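Local atomic coordinates of PAC2 family protein (Mycobacterium tuberculosis, PDB entry 2WAM), a protein that is of unknown function but belongs to the PAC2 family, as a representative of a duplicated gene family in actinobacteria. Residues A[189-194]-A[237-242]. Residues are numbered along the deposited sequence; the frame is centred on the assembly and turned at random.
Sequences RPITMT and FTVHVP
Thr194 and Thr238 form an antiparallel hydrogen-bonded pair: Thr194 N donates to Thr238 O over 2.8 Å, and Thr238 N donates to Thr194 O over 3.1 Å. This pairing joins strand 193-197, an outermost strand of the mixed sheet within this chain, to strand 234-242, whose other edge bonds to strand 174-183. One more backbone bond, His240 N to Thr192 O at 3.0 Å, lies just beyond the bridged residues, although residue 192 precedes the strand proper. Next to the Thr194-Thr238 pair, Met193 and Val239 make a non-hydrogen-bonded pair, with Met193 CA close enough to Thr238 O for a CA-H...O contact.

Side chains divide between the two faces of the sheet. On the face of Met193 and Val239, the unbranched methionine suits its place because it can serve two neighbours: CG leaves anti to the backbone N (chi1 -170°), SD lies obliquely beside the Phe237 ring in a Met-aromatic contact, 5.0 Å from its centroid, and the bend at chi3 brings CE against Val239 CB. The branched Val239 also offers CG2 to the CG2 of Ile191, 3.5 Å away. Helix 251-265 covers this apolar layer, Leu257 touching Val239 and Ala252 touching Ile191.

The other face carries Thr194 and Thr238, beta-branched residues suited to extended chain, their side chains running alongside each other in one direction, with Thr194 OG1 against Thr238 CB; Phe335 of helix 333-343 packs on both. Near this face, His240 bridges sheet and incoming loop, since its ring nitrogen can pair with a hydroxyl while its backbone N bonds to Thr192 O. A chi1 of 50° turns Thr192 OG1 to the imidazole, which it meets at the edge, near the ring plane, sharing a hydrogen bond of 2.9 Å with His240 ND1.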
# COMPACT_ATOMS: atom_id res chain seq x y z
N ARG A 189 39.27 0.91 38.52
CA ARG A 189 40.18 1.71 37.71
C ARG A 189 39.40 2.57 36.74
O ARG A 189 38.27 2.24 36.39
CB ARG A 189 41.14 0.81 36.96
CG ARG A 189 42.02 -0.01 37.88
CD ARG A 189 42.97 0.87 38.67
NE ARG A 189 43.97 0.06 39.35
CZ ARG A 189 43.88 -0.36 40.61
NH1 ARG A 189 42.82 -0.04 41.35
NH2 ARG A 189 44.84 -1.10 41.13
N PRO A 190 40.01 3.67 36.27
CA PRO A 190 39.33 4.59 35.36
C PRO A 190 38.64 3.88 34.20
O PRO A 190 39.18 2.93 33.63
CB PRO A 190 40.47 5.47 34.85
CG PRO A 190 41.47 5.45 35.94
CD PRO A 190 41.40 4.07 36.53
N ILE A 191 37.43 4.33 33.88
CA ILE A 191 36.67 3.72 32.81
C ILE A 191 37.28 4.08 31.47
O ILE A 191 37.48 5.24 31.16
CB ILE A 191 35.21 4.19 32.85
CG1 ILE A 191 34.48 3.52 34.02
CG2 ILE A 191 34.52 3.89 31.52
CD1 ILE A 191 33.05 4.01 34.17
N THR A 192 37.58 3.06 30.67
CA THR A 192 38.18 3.28 29.36
C THR A 192 37.13 3.10 28.29
O THR A 192 36.01 2.68 28.57
CB THR A 192 39.39 2.35 29.10
OG1 THR A 192 39.03 1.00 29.39
CG2 THR A 192 40.56 2.75 29.99
N MET A 193 37.51 3.39 27.06
CA MET A 193 36.53 3.56 26.00
C MET A 193 37.20 3.46 24.65
O MET A 193 38.30 3.98 24.46
CB MET A 193 35.92 4.94 26.18
CG MET A 193 34.72 5.24 25.35
SD MET A 193 33.99 6.73 26.02
CE MET A 193 33.02 6.02 27.35
N THR A 194 36.56 2.79 23.69
CA THR A 194 37.10 2.78 22.33
C THR A 194 36.29 3.67 21.37
O THR A 194 35.13 3.42 21.08
CB THR A 194 37.35 1.35 21.76
OG1 THR A 194 36.14 0.79 21.25
CG2 THR A 194 37.91 0.44 22.81
N PHE A 237 31.21 5.89 20.54
CA PHE A 237 31.96 5.56 21.74
C PHE A 237 31.48 4.24 22.31
O PHE A 237 30.29 4.05 22.57
CB PHE A 237 31.83 6.68 22.77
CG PHE A 237 32.33 7.99 22.27
CD1 PHE A 237 31.43 8.99 21.92
CD2 PHE A 237 33.69 8.22 22.12
CE1 PHE A 237 31.89 10.22 21.45
CE2 PHE A 237 34.16 9.43 21.65
CZ PHE A 237 33.26 10.44 21.32
N THR A 238 32.41 3.32 22.49
CA THR A 238 32.09 2.04 23.07
C THR A 238 32.80 1.94 24.41
O THR A 238 34.02 1.84 24.48
CB THR A 238 32.55 0.92 22.15
OG1 THR A 238 31.94 1.09 20.86
CG2 THR A 238 32.15 -0.42 22.73
N VAL A 239 32.01 2.01 25.47
CA VAL A 239 32.55 2.06 26.82
C VAL A 239 32.86 0.64 27.33
O VAL A 239 32.18 -0.33 26.96
CB VAL A 239 31.60 2.85 27.78
CG1 VAL A 239 30.17 2.27 27.78
CG2 VAL A 239 32.17 2.92 29.17
N HIS A 240 33.91 0.51 28.15
CA HIS A 240 34.31 -0.80 28.67
C HIS A 240 33.75 -1.08 30.06
O HIS A 240 33.99 -0.33 31.00
CB HIS A 240 35.83 -0.93 28.68
CG HIS A 240 36.45 -0.80 27.32
ND1 HIS A 240 37.55 -0.00 27.08
CD2 HIS A 240 36.11 -1.35 26.13
CE1 HIS A 240 37.87 -0.08 25.80
NE2 HIS A 240 37.01 -0.89 25.20
N VAL A 241 33.00 -2.16 30.18
CA VAL A 241 32.40 -2.56 31.45
C VAL A 241 33.06 -3.83 31.97
O VAL A 241 33.23 -4.80 31.22
CB VAL A 241 30.88 -2.83 31.31
CG1 VAL A 241 30.28 -3.21 32.65
CG2 VAL A 241 30.16 -1.63 30.71
N PRO A 242 33.45 -3.83 33.26
CA PRO A 242 34.00 -5.04 33.87
C PRO A 242 33.09 -6.24 33.57
O PRO A 242 31.89 -6.12 33.80
CB PRO A 242 33.98 -4.71 35.36
CG PRO A 242 34.13 -3.24 35.41
CD PRO A 242 33.40 -2.71 34.21